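Local atomic coordinates of putative Nitroreductase (Anabaena variabilis ATCC 29413, PDB entry 3EO7), a protein that binds flavin mononucleotide and probably acts as an oxidoreductase of the nitroreductase family. Residues A99-V111 / R184-I196. Residues are numbered along the deposited sequence; the frame is centred on the assembly and turned at random.
Sequences AAPSAGGLYPAEV and RICLDTGHLLGNI. With FMN (flavin mononucleotide), chain B.
The loop 99-108, which runs into strand 109-111, lies along helix 184-196 so that Ser-102 and Asp-188 bring their CA atoms within 5.0 Å, while the axes of strand 109-111 and helix 184-196 pass 9.4 Å apart, their directions 37° from parallel. Asp-188 is the polar centre of the contact. Its OD1 takes the backbone N-H of Ala-103 on the syn side (N to OD1 2.8 Å, nearly straight at 172°). A chi1 of 166° swings the Ser-102 hydroxyl over to Asp-188, where OG donates to OD2 from above the carboxylate plane at 2.7 Å. The same OG accepts the N-H of Tyr-107, tying the turn 102-107 together. The ring of Pro-108 crosses the aspartate side chain at about a right angle and rests its CB on Ile-185 CG1. Farther along, CG of Pro-101 sits over one face of the His-191 imidazole, a CH-pi contact 3.7 Å from the centroid; ND1 is hydrogen-bonded to Gln-465 and NE2 to Tyr-503. Leu-192 CD2 packs against Ala-109 CB and Val-111 CG2. Asn-195 ND2 reaches Ala-99 O from above the carbonyl plane at 3.0 Å and also bonds Ser-81 O, while OD1 accepts from Gln-465. Water joins Pro-101 O to Asp-188 O. Ser-102 N binds FMN O3' (3.0 Å), and Asp-188 OD1 itself touches flavin methyl C8M, consistent with the buried carboxylate both lining the pocket and helping, as a second-shell group would, to position the cofactor-binding loop.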
ATOM      1  N   ALA A  99      -9.575  -8.383  -0.339  1.00 14.10           N
ATOM      2  CA  ALA A  99      -8.506  -8.542  -1.322  1.00 15.29           C
ATOM      3  C   ALA A  99      -7.218  -7.872  -0.847  1.00 15.17           C
ATOM      4  O   ALA A  99      -6.117  -8.300  -1.201  1.00 15.75           O
ATOM      5  CB  ALA A  99      -8.936  -7.965  -2.696  1.00 15.34           C
ATOM      6  N   ALA A 100      -7.349  -6.760  -0.127  1.00 16.19           N
ATOM      7  CA  ALA A 100      -6.209  -6.068   0.445  1.00 15.70           C
ATOM      8  C   ALA A 100      -6.111  -6.424   1.948  1.00 15.23           C
ATOM      9  O   ALA A 100      -7.132  -6.430   2.634  1.00 17.45           O
ATOM     10  CB  ALA A 100      -6.364  -4.553   0.324  1.00 15.61           C
ATOM     11  N   PRO A 101      -4.879  -6.712   2.433  1.00 16.08           N
ATOM     12  CA  PRO A 101      -4.645  -6.942   3.864  1.00 15.71           C
ATOM     13  C   PRO A 101      -4.783  -5.606   4.588  1.00 15.34           C
ATOM     14  O   PRO A 101      -4.803  -4.556   3.954  1.00 15.62           O
ATOM     15  CB  PRO A 101      -3.206  -7.454   3.923  1.00 15.26           C
ATOM     16  CG  PRO A 101      -2.551  -6.807   2.703  1.00 16.51           C
ATOM     17  CD  PRO A 101      -3.624  -6.815   1.646  1.00 16.72           C
ATOM     18  N   SER A 102      -4.913  -5.648   5.902  1.00 15.98           N
ATOM     19  CA  SER A 102      -5.025  -4.423   6.704  1.00 15.32           C
ATOM     20  C   SER A 102      -4.574  -4.715   8.115  1.00 14.68           C
ATOM     21  O   SER A 102      -4.977  -5.746   8.694  1.00 14.12           O
ATOM     22  CB  SER A 102      -6.477  -3.928   6.764  1.00 16.05           C
ATOM     23  OG  SER A 102      -6.687  -2.949   7.779  1.00 17.40           O
ATOM     24  N   ALA A 103      -3.732  -3.832   8.647  1.00 15.92           N
ATOM     25  CA  ALA A 103      -3.252  -3.965  10.045  1.00 16.32           C
ATOM     26  C   ALA A 103      -4.466  -4.072  10.955  1.00 15.71           C
ATOM     27  O   ALA A 103      -5.381  -3.237  10.936  1.00 16.68           O
ATOM     28  CB  ALA A 103      -2.394  -2.767  10.415  1.00 16.81           C
ATOM     29  N   GLY A 104      -4.493  -5.139  11.757  1.00 16.48           N
ATOM     30  CA  GLY A 104      -5.586  -5.392  12.673  1.00 15.75           C
ATOM     31  C   GLY A 104      -6.902  -5.801  12.048  1.00 13.90           C
ATOM     32  O   GLY A 104      -7.922  -5.938  12.778  1.00 16.10           O
ATOM     33  N   GLY A 105      -6.940  -5.992  10.728  1.00 15.76           N
ATOM     34  CA  GLY A 105      -8.200  -6.274  10.042  1.00 15.15           C
ATOM     35  C   GLY A 105      -9.181  -5.124  10.263  1.00 14.42           C
ATOM     36  O   GLY A 105     -10.362  -5.343  10.470  1.00 16.45           O
ATOM     37  N   LEU A 106      -8.694  -3.899  10.167  1.00 13.63           N
ATOM     38  CA  LEU A 106      -9.474  -2.692  10.485  1.00 16.21           C
ATOM     39  C   LEU A 106     -10.025  -1.909   9.284  1.00 15.18           C
ATOM     40  O   LEU A 106     -10.997  -1.160   9.415  1.00 17.34           O
ATOM     41  CB  LEU A 106      -8.642  -1.791  11.413  1.00 16.91           C
ATOM     42  CG  LEU A 106      -8.309  -2.450  12.764  1.00 17.57           C
ATOM     43  CD1 LEU A 106      -7.333  -1.574  13.564  1.00 19.33           C
ATOM     44  CD2 LEU A 106      -9.560  -2.824  13.552  1.00 20.39           C
ATOM     45  N   TYR A 107      -9.401  -2.066   8.122  1.00 14.89           N
ATOM     46  CA  TYR A 107      -9.884  -1.496   6.861  1.00 14.80           C
ATOM     47  C   TYR A 107     -10.163   0.002   6.858  1.00 14.77           C
ATOM     48  O   TYR A 107     -11.272   0.434   6.521  1.00 14.99           O
ATOM     49  CB  TYR A 107     -11.106  -2.297   6.317  1.00 14.93           C
ATOM     50  CG  TYR A 107     -10.747  -3.736   6.311  1.00 14.02           C
ATOM     51  CD1 TYR A 107      -9.803  -4.222   5.416  1.00 15.87           C
ATOM     52  CD2 TYR A 107     -11.251  -4.605   7.277  1.00 18.22           C
ATOM     53  CE1 TYR A 107      -9.397  -5.564   5.447  1.00 17.29           C
ATOM     54  CE2 TYR A 107     -10.847  -5.928   7.312  1.00 18.38           C
ATOM     55  CZ  TYR A 107      -9.915  -6.405   6.405  1.00 17.87           C
ATOM     56  OH  TYR A 107      -9.484  -7.716   6.488  1.00 16.19           O
ATOM     57  N   PRO A 108      -9.135   0.802   7.166  1.00 13.38           N
ATOM     58  CA  PRO A 108      -9.282   2.262   7.129  1.00 16.31           C
ATOM     59  C   PRO A 108      -9.603   2.817   5.730  1.00 17.90           C
ATOM     60  O   PRO A 108     -10.273   3.847   5.617  1.00 15.83           O
ATOM     61  CB  PRO A 108      -7.904   2.770   7.622  1.00 17.21           C
ATOM     62  CG  PRO A 108      -6.951   1.656   7.233  1.00 16.51           C
ATOM     63  CD  PRO A 108      -7.759   0.401   7.512  1.00 13.33           C
ATOM     64  N   ALA A 109      -9.176   2.133   4.672  1.00 16.36           N
ATOM     65  CA  ALA A 109      -9.375   2.656   3.317  1.00 14.53           C
ATOM     66  C   ALA A 109     -10.807   2.545   2.813  1.00 15.48           C
ATOM     67  O   ALA A 109     -11.512   1.566   3.111  1.00 16.51           O
ATOM     68  CB  ALA A 109      -8.399   1.976   2.312  1.00 15.08           C
ATOM     69  N   GLU A 110     -11.236   3.588   2.094  1.00 15.36           N
ATOM     70  CA  GLU A 110     -12.519   3.613   1.402  1.00 15.32           C
ATOM     71  C   GLU A 110     -12.212   3.940  -0.050  1.00 16.98           C
ATOM     72  O   GLU A 110     -11.354   4.788  -0.336  1.00 16.67           O
ATOM     73  CB  GLU A 110     -13.496   4.694   1.950  1.00 17.48           C
ATOM     74  CG  GLU A 110     -14.252   4.224   3.130  1.00 23.72           C
ATOM     75  CD  GLU A 110     -15.258   3.153   2.790  1.00 16.32           C
ATOM     76  OE1 GLU A 110     -16.037   3.277   1.793  1.00 21.74           O
ATOM     77  OE2 GLU A 110     -15.326   2.191   3.572  1.00 20.08           O
ATOM     78  N   VAL A 111     -12.922   3.253  -0.941  1.00 13.60           N
ATOM     79  CA  VAL A 111     -12.767   3.422  -2.368  1.00 14.66           C
ATOM     80  C   VAL A 111     -13.954   4.158  -2.944  1.00 18.01           C
ATOM     81  O   VAL A 111     -15.109   3.740  -2.772  1.00 16.44           O
ATOM     82  CB  VAL A 111     -12.584   2.057  -3.065  1.00 14.64           C
ATOM     83  CG1 VAL A 111     -12.627   2.206  -4.620  1.00 14.65           C
ATOM     84  CG2 VAL A 111     -11.257   1.376  -2.587  1.00 15.48           C
ATOM     85  N   ARG A 184      -0.055   2.733   9.951  1.00 15.08           N
ATOM     86  CA  ARG A 184      -0.818   1.567   9.502  1.00 14.92           C
ATOM     87  C   ARG A 184      -1.811   1.922   8.383  1.00 16.06           C
ATOM     88  O   ARG A 184      -1.958   1.171   7.414  1.00 15.17           O
ATOM     89  CB  ARG A 184      -1.565   0.875  10.666  1.00 17.16           C
ATOM     90  CG  ARG A 184      -0.714   0.583  11.894  1.00 20.16           C
ATOM     91  CD  ARG A 184       0.460  -0.337  11.642  1.00 18.29           C
ATOM     92  NE  ARG A 184       0.969  -0.768  12.943  1.00 20.16           N
ATOM     93  CZ  ARG A 184       1.774  -0.059  13.727  1.00 20.33           C
ATOM     94  NH1 ARG A 184       2.344   1.065  13.322  1.00 20.66           N
ATOM     95  NH2 ARG A 184       2.069  -0.527  14.929  1.00 25.73           N
ATOM     96  N   ILE A 185      -2.484   3.056   8.511  1.00 15.21           N
ATOM     97  CA  ILE A 185      -3.419   3.510   7.501  1.00 15.31           C
ATOM     98  C   ILE A 185      -2.730   3.660   6.152  1.00 15.36           C
ATOM     99  O   ILE A 185      -3.240   3.231   5.115  1.00 16.44           O
ATOM    100  CB  ILE A 185      -4.011   4.878   7.918  1.00 14.19           C
ATOM    101  CG1 ILE A 185      -5.058   4.690   9.022  1.00 14.29           C
ATOM    102  CG2 ILE A 185      -4.679   5.605   6.713  1.00 16.62           C
ATOM    103  CD1 ILE A 185      -5.459   5.992   9.743  1.00 16.09           C
ATOM    104  N   CYS A 186      -1.561   4.294   6.150  1.00 16.13           N
ATOM    105  CA  CYS A 186      -0.853   4.516   4.886  1.00 14.09           C
ATOM    106  C   CYS A 186      -0.331   3.210   4.286  1.00 15.48           C
ATOM    107  O   CYS A 186      -0.394   3.025   3.075  1.00 16.00           O
ATOM    108  CB  CYS A 186       0.235   5.542   5.071  1.00 15.23           C
ATOM    109  SG  CYS A 186      -0.454   7.236   5.395  1.00 17.31           S
ATOM    110  N   LEU A 187       0.190   2.325   5.132  1.00 14.97           N
ATOM    111  CA  LEU A 187       0.620   0.977   4.682  1.00 14.98           C
ATOM    112  C   LEU A 187      -0.557   0.223   4.083  1.00 15.09           C
ATOM    113  O   LEU A 187      -0.434  -0.347   2.993  1.00 15.17           O
ATOM    114  CB  LEU A 187       1.225   0.182   5.843  1.00 14.54           C
ATOM    115  CG  LEU A 187       2.559   0.775   6.324  1.00 15.32           C
ATOM    116  CD1 LEU A 187       2.923   0.185   7.705  1.00 16.73           C
ATOM    117  CD2 LEU A 187       3.635   0.512   5.282  1.00 14.65           C
ATOM    118  N   ASP A 188      -1.668   0.160   4.824  1.00 15.85           N
ATOM    119  CA  ASP A 188      -2.895  -0.515   4.359  1.00 15.21           C
ATOM    120  C   ASP A 188      -3.307   0.025   2.974  1.00 15.13           C
ATOM    121  O   ASP A 188      -3.670  -0.728   2.065  1.00 15.70           O
ATOM    122  CB  ASP A 188      -4.075  -0.275   5.302  1.00 16.17           C
ATOM    123  CG  ASP A 188      -3.989  -1.037   6.612  1.00 18.01           C
ATOM    124  OD1 ASP A 188      -2.985  -1.741   6.884  1.00 16.02           O
ATOM    125  OD2 ASP A 188      -4.964  -0.893   7.391  1.00 17.89           O
ATOM    126  N   THR A 189      -3.285   1.347   2.865  1.00 15.10           N
ATOM    127  CA  THR A 189      -3.653   2.002   1.630  1.00 15.81           C
ATOM    128  C   THR A 189      -2.691   1.617   0.521  1.00 15.94           C
ATOM    129  O   THR A 189      -3.133   1.318  -0.571  1.00 15.04           O
ATOM    130  CB  THR A 189      -3.762   3.497   1.818  1.00 17.62           C
ATOM    131  OG1 THR A 189      -4.808   3.784   2.771  1.00 16.70           O
ATOM    132  CG2 THR A 189      -4.040   4.199   0.488  1.00 14.14           C
ATOM    133  N   GLY A 190      -1.377   1.573   0.796  1.00 15.31           N
ATOM    134  CA  GLY A 190      -0.403   1.150  -0.195  1.00 16.31           C
ATOM    135  C   GLY A 190      -0.670  -0.248  -0.725  1.00 16.61           C
ATOM    136  O   GLY A 190      -0.533  -0.482  -1.912  1.00 14.61           O
ATOM    137  N   HIS A 191      -1.089  -1.162   0.151  1.00 15.96           N
ATOM    138  CA  HIS A 191      -1.438  -2.520  -0.273  1.00 15.97           C
ATOM    139  C   HIS A 191      -2.595  -2.471  -1.275  1.00 14.21           C
ATOM    140  O   HIS A 191      -2.566  -3.162  -2.319  1.00 15.42           O
ATOM    141  CB  HIS A 191      -1.799  -3.440   0.914  1.00 15.87           C
ATOM    142  CG  HIS A 191      -0.615  -4.035   1.624  1.00 14.42           C
ATOM    143  ND1 HIS A 191      -0.046  -5.225   1.237  1.00 13.89           N
ATOM    144  CD2 HIS A 191       0.124  -3.588   2.671  1.00 14.85           C
ATOM    145  CE1 HIS A 191       0.982  -5.501   2.044  1.00 15.44           C
ATOM    146  NE2 HIS A 191       1.099  -4.531   2.927  1.00 15.56           N
ATOM    147  N   LEU A 192      -3.613  -1.680  -0.963  1.00 14.65           N
ATOM    148  CA  LEU A 192      -4.734  -1.486  -1.893  1.00 15.44           C
ATOM    149  C   LEU A 192      -4.275  -0.897  -3.228  1.00 14.37           C
ATOM    150  O   LEU A 192      -4.725  -1.325  -4.293  1.00 15.15           O
ATOM    151  CB  LEU A 192      -5.785  -0.609  -1.222  1.00 14.59           C
ATOM    152  CG  LEU A 192      -6.934  -0.120  -2.106  1.00 16.84           C
ATOM    153  CD1 LEU A 192      -7.680  -1.301  -2.732  1.00 17.20           C
ATOM    154  CD2 LEU A 192      -7.867   0.701  -1.176  1.00 16.68           C
ATOM    155  N   LEU A 193      -3.372   0.084  -3.189  1.00 15.43           N
ATOM    156  CA  LEU A 193      -2.807   0.634  -4.419  1.00 16.09           C
ATOM    157  C   LEU A 193      -2.125  -0.429  -5.265  1.00 15.98           C
ATOM    158  O   LEU A 193      -2.251  -0.397  -6.497  1.00 15.85           O
ATOM    159  CB  LEU A 193      -1.811   1.766  -4.143  1.00 16.34           C
ATOM    160  CG  LEU A 193      -2.322   3.038  -3.416  1.00 15.66           C
ATOM    161  CD1 LEU A 193      -1.181   4.082  -3.386  1.00 18.62           C
ATOM    162  CD2 LEU A 193      -3.590   3.594  -4.080  1.00 18.35           C
ATOM    163  N   GLY A 194      -1.386  -1.352  -4.617  1.00 14.96           N
ATOM    164  CA  GLY A 194      -0.773  -2.494  -5.339  1.00 15.23           C
ATOM    165  C   GLY A 194      -1.858  -3.338  -6.016  1.00 14.58           C
ATOM    166  O   GLY A 194      -1.717  -3.749  -7.183  1.00 15.13           O
ATOM    167  N   ASN A 195      -2.966  -3.593  -5.334  1.00 15.98           N
ATOM    168  CA  ASN A 195      -4.050  -4.361  -5.994  1.00 15.01           C
ATOM    169  C   ASN A 195      -4.657  -3.589  -7.153  1.00 15.82           C
ATOM    170  O   ASN A 195      -4.995  -4.169  -8.185  1.00 17.07           O
ATOM    171  CB  ASN A 195      -5.197  -4.715  -5.050  1.00 17.13           C
ATOM    172  CG  ASN A 195      -4.887  -5.838  -4.128  1.00 14.78           C
ATOM    173  OD1 ASN A 195      -3.877  -6.565  -4.281  1.00 14.75           O
ATOM    174  ND2 ASN A 195      -5.737  -6.002  -3.134  1.00 15.00           N
ATOM    175  N   ILE A 196      -4.853  -2.293  -6.971  1.00 16.39           N
ATOM    176  CA  ILE A 196      -5.435  -1.480  -8.045  1.00 16.69           C
ATOM    177  C   ILE A 196      -4.593  -1.563  -9.315  1.00 16.78           C
ATOM    178  O   ILE A 196      -5.141  -1.774 -10.405  1.00 14.73           O
ATOM    179  CB  ILE A 196      -5.686  -0.049  -7.598  1.00 15.26           C
ATOM    180  CG1 ILE A 196      -6.794  -0.022  -6.554  1.00 15.77           C
ATOM    181  CG2 ILE A 196      -6.080   0.909  -8.807  1.00 15.84           C
ATOM    182  CD1 ILE A 196      -6.956   1.354  -5.904  1.00 16.58           C
TER
HETATM  183  N1  FMN B 700      -0.423  -9.818  10.845  1.00 13.36           N
HETATM  184  C2  FMN B 700       0.210 -10.247  12.000  1.00 19.23           C
HETATM  185  O2  FMN B 700       0.028 -11.379  12.435  1.00 17.54           O
HETATM  186  N3  FMN B 700       1.040  -9.448  12.740  1.00 16.12           N
HETATM  187  C4  FMN B 700       1.273  -8.147  12.408  1.00 17.03           C
HETATM  188  O4  FMN B 700       2.176  -7.533  13.007  1.00 16.24           O
HETATM  189  C4A FMN B 700       0.661  -7.672  11.250  1.00 14.89           C
HETATM  190  N5  FMN B 700       0.814  -6.348  10.886  1.00 12.76           N
HETATM  191  C5A FMN B 700       0.269  -5.895   9.668  1.00 13.33           C
HETATM  192  C6  FMN B 700       0.496  -4.603   9.206  1.00 12.98           C
HETATM  193  C7  FMN B 700      -0.062  -4.145   8.013  1.00 13.46           C
HETATM  194  C7M FMN B 700       0.307  -2.756   7.472  1.00 13.11           C
HETATM  195  C8  FMN B 700      -0.861  -4.991   7.254  1.00 14.61           C
HETATM  196  C8M FMN B 700      -1.333  -4.621   5.863  1.00 10.86           C
HETATM  197  C9  FMN B 700      -1.103  -6.306   7.693  1.00 13.14           C
HETATM  198  C9A FMN B 700      -0.536  -6.755   8.898  1.00 13.07           C
HETATM  199  N10 FMN B 700      -0.777  -8.050   9.343  1.00 14.49           N
HETATM  200  C10 FMN B 700      -0.180  -8.509  10.486  1.00 14.61           C
HETATM  201  C1' FMN B 700      -1.825  -8.930   8.692  1.00 12.78           C
HETATM  202  C2' FMN B 700      -3.245  -8.546   9.057  1.00 14.98           C
HETATM  203  O2' FMN B 700      -3.567  -9.066  10.365  1.00 16.43           O
HETATM  204  C3' FMN B 700      -4.198  -9.081   7.990  1.00 13.02           C
HETATM  205  O3' FMN B 700      -3.976  -8.401   6.751  1.00 13.97           O
HETATM  206  C4' FMN B 700      -5.684  -9.023   8.391  1.00 13.75           C
HETATM  207  O4' FMN B 700      -5.937  -9.848   9.563  1.00 15.56           O
HETATM  208  C5' FMN B 700      -6.556  -9.473   7.235  1.00 11.88           C
HETATM  209  O5' FMN B 700      -6.252 -10.777   6.820  1.00 14.48           O
HETATM  210  P   FMN B 700      -5.802 -11.106   5.339  1.00 14.60           P
HETATM  211  O1P FMN B 700      -4.474 -10.399   5.089  1.00 14.99           O
HETATM  212  O2P FMN B 700      -5.659 -12.624   5.310  1.00 14.81           O
HETATM  213  O3P FMN B 700      -6.851 -10.642   4.372  1.00 13.91           O
HETATM  214  O   HOH W   1      -6.005  -2.133   2.957  1.00 14.06           O
HETATM  215  O   HOH W   2      -5.212  -0.548  10.118  1.00 14.02           O